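PDB 5H7E: RNA 2',3'-cyclic phosphodiesterase from Deinococcus radiodurans, which belongs to the LigT-like phosphoesterases of the 2H clan, compact two-lobed proteins built around an antiparallel sheet with two copies of a short conserved motif. Local coordinates for residues L8-R13 and K60-R65; V75-T80 and A126-A131; R90-K95 and P141-D146. All coordinates share one frame; numbering follows the deposited sequence.

Overall arrangement
Interaction 1 packs helix 56-67 on strand 6-13. Interactions 2 and 3 lie together on the opposite side of the chain's centre. Their centres are about 6 Å apart, while that of interaction 1 is about 20 Å from interaction 2 and about 26 Å from interaction 3. Strand 91-97 joins interactions 2 and 3, because it pairs with both strands of interaction 2. Leu-130 N lies 2.8 Å from Trp-92 O, and Arg-78 N lies 2.8 Å from Lys-95 O. Interaction 1 touches interaction 2 through Leu-12 CD1 and Val-75 CG2, 4.0 Å apart. A sulfate at the His-x-Thr motif of 127-129 is also held by Thr-44.

Interaction 1 (L8-R13 and K60-R65); sequences LFYALR and KRLGTR. With SO4 (sulfate ion), chain E; SO4 (sulfate ion), chain F.
The ring of Tyr-10 reaches from strand 8-13 to helix 60-65, and Gly-63 CA approaches it obliquely. Glycine brings no side chain here, and the ring comes close to the helix backbone. The phenol oxygen carries the rest of the contact. Tyr-10 OH is 4.0 Å from Leu-62 CD2, and the two side chains cross at about a right angle. Gly-63 N is 4.3 Å from Tyr-10 OH, too far for a hydrogen bond. The buried hydroxyl has its polar partner one turn back in the helix, where it is hydrogen-bonded to Leu-59 O. This bond ties the end of the ring to the helix. The CG of Tyr-10 is anti to the carbonyl carbon (chi1 -73°), which carries the ring off the strand toward the helix.

A second flat group, the guanidinium of Arg-13, lies at the end of segment 8-13. A sulfate, probably from the crystallisation liquor, sits at its edge with the sulfur in the plane. Arg-13 NH1 donates to O1 of this sulfate at 2.7 Å. The approach of NH2 to O2 is implausibly short, and its length is doubtful. Ala-16 N binds the same ion. Another sulfate lies by the helix, with its O2 3.0 Å from Thr-64 OG1.

The contact joins the sheet to a helix layer. Tyr-10 also touches Leu-108 and Ile-112 of helix 101-114, and Leu-62 reaches the same Ile-112. Tyr-10 therefore packs against two helices, and within the sheet it also touches Leu-48, Leu-154 and Phe-174 of strands 42-48, 148-160 and 167-175.

Interaction 2 (V75-T80 and A126-A131); sequences VNLRGT and AHITLA. With SO4 (sulfate ion), chain D.
Leu-77 is the first residue of 75-80 to meet 126-131, by touching Ile-128. The second segment carries a His-x-Thr motif, His-127 to Thr-129, the signature of the 2H phosphoesterases. The two strands are not direct partners in the antiparallel sheet. Strand 91-97 lies between them, and the CA atoms of Leu-77 and His-127 are 8.5 Å apart. The contact is therefore made by side chains over the middle strand.

Leu-77 CD2 lies 4.0 Å from Ile-128 CD1, methyl against methyl, as the side chains cross obliquely. Ile-128 has CG1 anti to the carbonyl carbon (chi1 -59°), and its extended chain brings CD1 to the leucine. Both residues are buried and both also touch Leu-22 of helix 16-26, so the helix closes over this face of the sheet.

Farther along, Thr-80 adds a looser contact. Its CG2 is 4.4 Å from Leu-130 CD1. Leu-130 too touches Leu-22. It forms a classic beta bulge with Ala-131, both facing Trp-92 of the middle strand.

Ile-128 and Leu-130 point into the hydrophobic layer, and the motif residues His-127 and Thr-129, which alternate with them, turn to the other face. There His-127 and Thr-129 hold one sulfate, probably from the crystallisation liquor, and Thr-44 OG1 also binds the ion. The hydrogen bond from His-127 ND1 to Lys-125 O fixes the ring. Thr-129 OG1 gives its proton to sulfate O2 at 2.9 Å. The same O2 lies at the imidazole edge, in the ring plane, and receives His-127 NE2 at 3.0 Å with an N-H...O angle of 162°.

Interaction 3 (R90-K95 and P141-D146); sequences RVWFVK and PPLIFD
Pro-141 meets Trp-92 through a single water at the start of the second segment. The segment 141-146 is an extended loop leading into strand 148-160 of the antiparallel sheet of this 2H phosphoesterase. It runs beside strand 73-83, where Phe-145 makes a backbone bond with Arg-78. Strand 91-97 is the next strand in. The loop reaches it with side chains and the water.

Pro-141 O accepts a hydrogen bond from the water at 2.9 Å. The water in turn accepts from Trp-92 NE1, also at 2.9 Å, and its oxygen lies in the plane of the indole, at the edge. The buried indole N-H is thus satisfied through the bridge.

Pro-142 turns away, and Leu-143 turns back toward the strand. Its CD1 stands at the edge of the indole, near the ring plane, 3.9 Å from Trp-92 CZ2. The two side chains cross at about a right angle. Trp-92 has CG anti to the backbone N (chi1 -173°), which points the six-membered ring toward the loop. Tyr-82 stacks on the indole. The main chain of Leu-143 is held as well, since its N donates to Thr-80 OG1.

Ile-144 again turns away. Phe-145 then points inward, giving the alternation of an extended chain although no regular strand is formed. Its ring touches Leu-77 and Thr-80 of the strand in between, and Leu-22 and Ala-25 of helix 16-26. The helix also meets Leu-143 and Val-94, so it closes over this part of the contact. Val-94 finishes the row by approaching the Phe-145 ring obliquely with one methyl, CG2, which lies 3.6 Å from Phe-145 CD1 and 3.9 Å from CE1.

Interaction 1 (L8-R13 and K60-R65)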
loop_
_atom_site.group_PDB
_atom_site.type_symbol
_atom_site.label_atom_id
_atom_site.label_comp_id
_atom_site.label_asym_id
_atom_site.label_seq_id
_atom_site.Cartn_x
_atom_site.Cartn_y
_atom_site.Cartn_z
ATOM N N LEU A 8 6.299 -3.888 -9.478
ATOM C CA LEU A 8 6.165 -2.507 -9.061
ATOM C C LEU A 8 4.854 -2.354 -8.314
ATOM O O LEU A 8 3.931 -3.156 -8.464
ATOM C CB LEU A 8 6.143 -1.519 -10.223
ATOM C CG LEU A 8 7.377 -1.609 -11.132
ATOM C CD1 LEU A 8 7.209 -0.602 -12.290
ATOM C CD2 LEU A 8 8.670 -1.297 -10.378
ATOM N N PHE A 9 4.771 -1.310 -7.485
ATOM C CA PHE A 9 3.464 -1.000 -6.918
ATOM C C PHE A 9 3.423 0.470 -6.560
ATOM O O PHE A 9 4.453 1.083 -6.316
ATOM C CB PHE A 9 3.102 -1.884 -5.690
ATOM C CG PHE A 9 4.079 -1.800 -4.547
ATOM C CD1 PHE A 9 5.250 -2.570 -4.550
ATOM C CD2 PHE A 9 3.777 -1.001 -3.441
ATOM C CE1 PHE A 9 6.136 -2.524 -3.474
ATOM C CE2 PHE A 9 4.652 -0.952 -2.360
ATOM C CZ PHE A 9 5.820 -1.701 -2.351
ATOM N N TYR A 10 2.224 1.051 -6.650
ATOM C CA TYR A 10 1.995 2.426 -6.219
ATOM C C TYR A 10 1.450 2.388 -4.807
ATOM O O TYR A 10 0.582 1.560 -4.521
ATOM C CB TYR A 10 0.961 3.089 -7.089
ATOM C CG TYR A 10 1.374 3.468 -8.514
ATOM C CD1 TYR A 10 1.940 4.690 -8.793
ATOM C CD2 TYR A 10 1.097 2.602 -9.548
ATOM C CE1 TYR A 10 2.237 5.076 -10.153
ATOM C CE2 TYR A 10 1.387 2.943 -10.857
ATOM C CZ TYR A 10 1.909 4.178 -11.141
ATOM O OH TYR A 10 2.128 4.459 -12.486
ATOM N N ALA A 11 2.020 3.207 -3.934
ATOM C CA ALA A 11 1.541 3.152 -2.547
ATOM C C ALA A 11 1.757 4.511 -1.913
ATOM O O ALA A 11 2.582 5.312 -2.359
ATOM C CB ALA A 11 2.297 2.084 -1.753
ATOM N N LEU A 12 1.077 4.729 -0.783
ATOM C CA LEU A 12 1.445 5.813 0.141
ATOM C C LEU A 12 2.397 5.282 1.211
ATOM O O LEU A 12 2.144 4.233 1.824
ATOM C CB LEU A 12 0.203 6.392 0.848
ATOM C CG LEU A 12 -0.958 6.766 -0.076
ATOM C CD1 LEU A 12 -2.105 7.362 0.827
ATOM C CD2 LEU A 12 -0.496 7.851 -1.035
ATOM N N ARG A 13 3.497 5.999 1.413
ATOM C CA ARG A 13 4.397 5.753 2.520
ATOM C C ARG A 13 3.683 6.074 3.825
ATOM O O ARG A 13 2.750 6.873 3.857
ATOM C CB ARG A 13 5.612 6.655 2.345
ATOM C CG ARG A 13 6.542 6.631 3.425
ATOM C CD ARG A 13 7.554 7.793 3.283
ATOM N NE ARG A 13 8.367 7.708 4.469
ATOM C CZ ARG A 13 8.222 8.461 5.546
ATOM N NH1 ARG A 13 7.338 9.456 5.578
ATOM N NH2 ARG A 13 9.021 8.246 6.574
ATOM N N LYS A 60 5.497 6.589 -14.645
ATOM C CA LYS A 60 5.885 7.811 -13.950
ATOM C C LYS A 60 5.058 8.992 -14.436
ATOM O O LYS A 60 4.638 9.829 -13.639
ATOM C CB LYS A 60 7.385 8.086 -14.146
ATOM C CG LYS A 60 8.245 7.187 -13.265
ATOM C CD LYS A 60 9.730 7.229 -13.619
ATOM C CE LYS A 60 10.338 8.592 -13.377
ATOM N NZ LYS A 60 11.830 8.590 -13.647
ATOM N N ARG A 61 4.836 9.080 -15.740
ATOM C CA ARG A 61 3.984 10.133 -16.277
ATOM C C ARG A 61 2.568 10.014 -15.728
ATOM O O ARG A 61 1.914 11.028 -15.468
ATOM C CB ARG A 61 3.975 10.061 -17.799
ATOM C CG ARG A 61 5.261 10.472 -18.425
ATOM C CD ARG A 61 5.089 10.538 -19.968
ATOM N NE ARG A 61 6.370 10.521 -20.674
ATOM C CZ ARG A 61 6.877 9.474 -21.331
ATOM N NH1 ARG A 61 6.223 8.317 -21.403
ATOM N NH2 ARG A 61 8.055 9.589 -21.928
ATOM N N LEU A 62 2.055 8.782 -15.629
ATOM C CA LEU A 62 0.717 8.579 -15.062
ATOM C C LEU A 62 0.658 9.028 -13.608
ATOM O O LEU A 62 -0.282 9.731 -13.206
ATOM C CB LEU A 62 0.324 7.106 -15.205
ATOM C CG LEU A 62 -1.029 6.736 -14.562
ATOM C CD1 LEU A 62 -2.198 7.449 -15.307
ATOM C CD2 LEU A 62 -1.106 5.230 -14.698
ATOM N N GLY A 63 1.672 8.690 -12.818
ATOM C CA GLY A 63 1.685 9.119 -11.422
ATOM C C GLY A 63 1.699 10.631 -11.296
ATOM O O GLY A 63 0.942 11.204 -10.510
ATOM N N THR A 64 2.482 11.310 -12.144
ATOM C CA THR A 64 2.517 12.764 -12.083
ATOM C C THR A 64 1.168 13.364 -12.468
ATOM O O THR A 64 0.683 14.282 -11.800
ATOM C CB THR A 64 3.633 13.261 -13.019
ATOM O OG1 THR A 64 4.890 12.825 -12.495
ATOM C CG2 THR A 64 3.638 14.769 -13.104
ATOM N N ARG A 65 0.542 12.853 -13.525
ATOM C CA ARG A 65 -0.699 13.462 -13.999
ATOM C C ARG A 65 -1.815 13.285 -12.973
ATOM O O ARG A 65 -2.626 14.199 -12.769
ATOM C CB ARG A 65 -1.105 12.837 -15.332
ATOM C CG ARG A 65 -2.312 13.446 -15.995
ATOM C CD ARG A 65 -2.742 12.607 -17.203
ATOM N NE ARG A 65 -3.916 11.799 -16.869
ATOM C CZ ARG A 65 -4.029 10.493 -17.080
ATOM N NH1 ARG A 65 -3.042 9.827 -17.657
ATOM N NH2 ARG A 65 -5.142 9.859 -16.727
HETATM S S SO4 E . 8.763 10.633 8.655
HETATM O O1 SO4 E . 8.026 11.202 7.512
HETATM O O2 SO4 E . 8.577 9.205 8.779
HETATM O O3 SO4 E . 10.187 10.823 8.401
HETATM O O4 SO4 E . 8.416 11.329 9.894
HETATM S S SO4 F . 5.887 15.242 -9.611
HETATM O O1 SO4 F . 7.034 14.854 -10.453
HETATM O O2 SO4 F . 4.871 14.243 -9.902
HETATM O O3 SO4 F . 5.369 16.562 -10.000
HETATM O O4 SO4 F . 6.303 15.323 -8.200
#

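Interaction 2 (V75-T80 and A126-A131)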
loop_
_atom_site.group_PDB
_atom_site.type_symbol
_atom_site.label_atom_id
_atom_site.label_comp_id
_atom_site.label_asym_id
_atom_site.label_seq_id
_atom_site.Cartn_x
_atom_site.Cartn_y
_atom_site.Cartn_z
ATOM N N VAL A 75 -4.916 11.088 5.800
ATOM C CA VAL A 75 -5.219 9.678 5.923
ATOM C C VAL A 75 -5.461 9.358 7.385
ATOM O O VAL A 75 -4.649 9.726 8.238
ATOM C CB VAL A 75 -4.060 8.826 5.394
ATOM C CG1 VAL A 75 -4.491 7.310 5.362
ATOM C CG2 VAL A 75 -3.662 9.286 3.952
ATOM N N ASN A 76 -6.600 8.712 7.668
ATOM C CA ASN A 76 -6.986 8.370 9.033
ATOM C C ASN A 76 -6.876 6.874 9.232
ATOM O O ASN A 76 -7.400 6.113 8.417
ATOM C CB ASN A 76 -8.417 8.805 9.254
ATOM C CG ASN A 76 -8.577 10.280 9.032
ATOM O OD1 ASN A 76 -8.152 11.061 9.866
ATOM N ND2 ASN A 76 -9.205 10.668 7.923
ATOM N N LEU A 77 -6.208 6.457 10.309
ATOM C CA LEU A 77 -6.309 5.069 10.753
ATOM C C LEU A 77 -7.682 4.808 11.329
ATOM O O LEU A 77 -8.283 5.694 11.968
ATOM C CB LEU A 77 -5.288 4.757 11.847
ATOM C CG LEU A 77 -3.800 4.883 11.524
ATOM C CD1 LEU A 77 -2.993 4.451 12.737
ATOM C CD2 LEU A 77 -3.448 4.054 10.291
ATOM N N ARG A 78 -8.205 3.590 11.070
ATOM C CA ARG A 78 -9.497 3.220 11.614
ATOM C C ARG A 78 -9.295 1.943 12.435
ATOM O O ARG A 78 -8.480 1.949 13.349
ATOM C CB ARG A 78 -10.567 3.105 10.503
ATOM C CG ARG A 78 -10.706 4.441 9.691
ATOM C CD ARG A 78 -11.339 5.536 10.602
ATOM N NE ARG A 78 -12.722 5.224 10.962
ATOM C CZ ARG A 78 -13.474 5.991 11.756
ATOM N NH1 ARG A 78 -12.917 7.016 12.359
ATOM N NH2 ARG A 78 -14.751 5.669 12.015
ATOM N N GLY A 79 -10.054 0.888 12.163
ATOM C CA GLY A 79 -10.024 -0.327 12.982
ATOM C C GLY A 79 -9.235 -1.425 12.285
ATOM O O GLY A 79 -8.830 -1.273 11.151
ATOM N N THR A 80 -8.965 -2.505 13.016
ATOM C CA THR A 80 -8.279 -3.635 12.405
ATOM C C THR A 80 -9.274 -4.589 11.746
ATOM O O THR A 80 -10.485 -4.578 12.016
ATOM C CB THR A 80 -7.433 -4.353 13.446
ATOM O OG1 THR A 80 -8.278 -4.687 14.594
ATOM C CG2 THR A 80 -6.228 -3.491 13.866
ATOM N N ALA A 126 -8.610 0.251 1.232
ATOM C CA ALA A 126 -7.354 0.834 1.679
ATOM C C ALA A 126 -6.984 0.327 3.067
ATOM O O ALA A 126 -7.806 0.344 3.994
ATOM C CB ALA A 126 -7.480 2.351 1.737
ATOM N N HIS A 127 -5.741 -0.118 3.213
ATOM C CA HIS A 127 -5.310 -0.667 4.497
ATOM C C HIS A 127 -3.795 -0.621 4.556
ATOM O O HIS A 127 -3.105 -0.479 3.528
ATOM C CB HIS A 127 -5.753 -2.129 4.674
ATOM C CG HIS A 127 -5.135 -3.053 3.658
ATOM N ND1 HIS A 127 -5.615 -3.142 2.361
ATOM C CD2 HIS A 127 -4.097 -3.922 3.741
ATOM C CE1 HIS A 127 -4.894 -4.043 1.695
ATOM N NE2 HIS A 127 -3.971 -4.532 2.507
ATOM N N ILE A 128 -3.289 -0.790 5.789
ATOM C CA ILE A 128 -1.864 -1.101 6.025
ATOM C C ILE A 128 -1.834 -2.503 6.593
ATOM O O ILE A 128 -2.381 -2.756 7.684
ATOM C CB ILE A 128 -1.223 -0.110 7.006
ATOM C CG1 ILE A 128 -1.331 1.306 6.459
ATOM C CG2 ILE A 128 0.219 -0.532 7.307
ATOM C CD1 ILE A 128 -1.033 2.378 7.584
ATOM N N THR A 129 -1.150 -3.425 5.895
ATOM C CA THR A 129 -0.978 -4.770 6.440
ATOM C C THR A 129 -0.007 -4.766 7.612
ATOM O O THR A 129 1.087 -4.167 7.560
ATOM C CB THR A 129 -0.480 -5.695 5.332
ATOM O OG1 THR A 129 -1.513 -5.733 4.339
ATOM C CG2 THR A 129 -0.119 -7.096 5.838
ATOM N N LEU A 130 -0.407 -5.451 8.667
ATOM C CA LEU A 130 0.383 -5.515 9.891
ATOM C C LEU A 130 1.044 -6.869 10.092
ATOM O O LEU A 130 2.096 -6.973 10.764
ATOM C CB LEU A 130 -0.531 -5.245 11.090
ATOM C CG LEU A 130 -1.215 -3.870 11.005
ATOM C CD1 LEU A 130 -2.165 -3.777 12.186
ATOM C CD2 LEU A 130 -0.117 -2.713 11.025
ATOM N N ALA A 131 0.432 -7.937 9.587
ATOM C CA ALA A 131 0.980 -9.263 9.854
ATOM C C ALA A 131 0.411 -10.206 8.818
ATOM O O ALA A 131 -0.651 -9.956 8.255
ATOM C CB ALA A 131 0.636 -9.753 11.267
HETATM S S SO4 D . -0.642 -5.351 0.798
HETATM O O1 SO4 D . 0.106 -6.247 -0.054
HETATM O O2 SO4 D . -1.703 -6.143 1.449
HETATM O O3 SO4 D . 0.344 -4.784 1.708
HETATM O O4 SO4 D . -1.268 -4.310 0.065
#

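Interaction 3 (R90-K95 and P141-D146)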
loop_
_atom_site.group_PDB
_atom_site.type_symbol
_atom_site.label_atom_id
_atom_site.label_comp_id
_atom_site.label_asym_id
_atom_site.label_seq_id
_atom_site.Cartn_x
_atom_site.Cartn_y
_atom_site.Cartn_z
ATOM N N ARG A 90 -5.327 -14.904 6.743
ATOM C CA ARG A 90 -3.958 -14.940 6.274
ATOM C C ARG A 90 -3.270 -13.585 6.492
ATOM O O ARG A 90 -2.059 -13.503 6.521
ATOM C CB ARG A 90 -3.919 -15.293 4.794
ATOM C CG ARG A 90 -4.481 -16.662 4.465
ATOM C CD ARG A 90 -3.686 -17.759 5.146
ATOM N NE ARG A 90 -2.312 -17.783 4.667
ATOM C CZ ARG A 90 -1.944 -18.286 3.495
ATOM N NH1 ARG A 90 -2.847 -18.814 2.687
ATOM N NH2 ARG A 90 -0.675 -18.258 3.132
ATOM N N VAL A 91 -4.069 -12.528 6.609
ATOM C CA VAL A 91 -3.575 -11.169 6.784
ATOM C C VAL A 91 -4.300 -10.390 7.885
ATOM O O VAL A 91 -5.506 -10.467 7.988
ATOM C CB VAL A 91 -3.783 -10.353 5.485
ATOM C CG1 VAL A 91 -3.218 -8.959 5.621
ATOM C CG2 VAL A 91 -3.204 -11.039 4.260
ATOM N N TRP A 92 -3.551 -9.651 8.701
ATOM C CA TRP A 92 -4.112 -8.773 9.714
ATOM C C TRP A 92 -3.744 -7.375 9.248
ATOM O O TRP A 92 -2.609 -7.136 8.901
ATOM C CB TRP A 92 -3.462 -9.048 11.055
ATOM C CG TRP A 92 -4.064 -8.321 12.214
ATOM C CD1 TRP A 92 -5.380 -8.194 12.499
ATOM C CD2 TRP A 92 -3.363 -7.664 13.270
ATOM N NE1 TRP A 92 -5.551 -7.489 13.654
ATOM C CE2 TRP A 92 -4.323 -7.153 14.150
ATOM C CE3 TRP A 92 -2.016 -7.456 13.555
ATOM C CZ2 TRP A 92 -3.982 -6.447 15.285
ATOM C CZ3 TRP A 92 -1.683 -6.758 14.680
ATOM C CH2 TRP A 92 -2.660 -6.262 15.533
ATOM N N PHE A 93 -4.701 -6.459 9.222
ATOM C CA PHE A 93 -4.410 -5.126 8.708
ATOM C C PHE A 93 -5.169 -4.081 9.522
ATOM O O PHE A 93 -6.039 -4.408 10.332
ATOM C CB PHE A 93 -4.848 -4.994 7.203
ATOM C CG PHE A 93 -6.337 -5.223 6.988
ATOM C CD1 PHE A 93 -7.230 -4.204 7.235
ATOM C CD2 PHE A 93 -6.796 -6.433 6.500
ATOM C CE1 PHE A 93 -8.599 -4.391 7.042
ATOM C CE2 PHE A 93 -8.174 -6.635 6.340
ATOM C CZ PHE A 93 -9.045 -5.604 6.608
ATOM N N VAL A 94 -4.756 -2.825 9.354
ATOM C CA VAL A 94 -5.535 -1.677 9.858
ATOM C C VAL A 94 -6.130 -0.951 8.660
ATOM O O VAL A 94 -5.441 -0.707 7.665
ATOM C CB VAL A 94 -4.698 -0.736 10.731
ATOM C CG1 VAL A 94 -3.420 -0.196 10.013
ATOM C CG2 VAL A 94 -5.532 0.438 11.247
ATOM N N LYS A 95 -7.435 -0.648 8.743
ATOM C CA LYS A 95 -8.094 0.102 7.680
ATOM C C LYS A 95 -7.640 1.557 7.703
ATOM O O LYS A 95 -7.440 2.139 8.766
ATOM C CB LYS A 95 -9.596 0.019 7.889
ATOM C CG LYS A 95 -10.399 0.878 6.906
ATOM C CD LYS A 95 -11.916 0.636 7.214
ATOM C CE LYS A 95 -12.817 1.404 6.290
ATOM N NZ LYS A 95 -12.384 2.811 6.250
ATOM N N PRO A 141 -7.223 -9.379 19.402
ATOM C CA PRO A 141 -8.437 -8.683 19.783
ATOM C C PRO A 141 -8.689 -7.529 18.834
ATOM O O PRO A 141 -7.748 -7.036 18.202
ATOM C CB PRO A 141 -8.113 -8.187 21.194
ATOM C CG PRO A 141 -6.681 -7.940 21.132
ATOM C CD PRO A 141 -6.083 -8.991 20.245
ATOM N N PRO A 142 -9.940 -7.109 18.662
ATOM C CA PRO A 142 -10.212 -5.903 17.890
ATOM C C PRO A 142 -9.519 -4.686 18.491
ATOM O O PRO A 142 -9.478 -4.508 19.717
ATOM C CB PRO A 142 -11.748 -5.773 17.957
ATOM C CG PRO A 142 -12.170 -6.672 19.014
ATOM C CD PRO A 142 -11.164 -7.712 19.248
ATOM N N LEU A 143 -8.917 -3.877 17.589
ATOM C CA LEU A 143 -8.272 -2.631 17.958
ATOM C C LEU A 143 -8.813 -1.500 17.102
ATOM O O LEU A 143 -9.232 -1.726 15.972
ATOM C CB LEU A 143 -6.719 -2.698 17.711
ATOM C CG LEU A 143 -6.005 -3.820 18.436
ATOM C CD1 LEU A 143 -4.500 -3.760 18.008
ATOM C CD2 LEU A 143 -6.085 -3.698 19.927
ATOM N N ILE A 144 -8.819 -0.278 17.645
ATOM C CA ILE A 144 -9.067 0.880 16.791
ATOM C C ILE A 144 -8.015 1.930 17.078
ATOM O O ILE A 144 -7.393 1.954 18.150
ATOM C CB ILE A 144 -10.502 1.451 16.981
ATOM C CG1 ILE A 144 -10.710 1.946 18.398
ATOM C CG2 ILE A 144 -11.575 0.435 16.489
ATOM C CD1 ILE A 144 -12.167 2.632 18.587
ATOM N N PHE A 145 -7.800 2.810 16.086
ATOM C CA PHE A 145 -6.780 3.829 16.174
ATOM C C PHE A 145 -7.399 5.197 15.905
ATOM O O PHE A 145 -8.445 5.315 15.248
ATOM C CB PHE A 145 -5.654 3.538 15.141
ATOM C CG PHE A 145 -4.957 2.245 15.374
ATOM C CD1 PHE A 145 -5.427 1.075 14.823
ATOM C CD2 PHE A 145 -3.793 2.219 16.117
ATOM C CE1 PHE A 145 -4.783 -0.123 15.073
ATOM C CE2 PHE A 145 -3.125 1.057 16.346
ATOM C CZ PHE A 145 -3.616 -0.139 15.843
ATOM N N ASP A 146 -6.776 6.227 16.465
ATOM C CA ASP A 146 -7.261 7.569 16.214
ATOM C C ASP A 146 -6.230 8.455 15.538
ATOM O O ASP A 146 -6.500 9.653 15.376
ATOM C CB ASP A 146 -7.731 8.252 17.511
ATOM C CG ASP A 146 -6.621 8.430 18.555
ATOM O OD1 ASP A 146 -5.421 8.242 18.295
ATOM O OD2 ASP A 146 -6.964 8.801 19.706
HETATM O O HOH W 1 -7.926 -7.225 15.308
#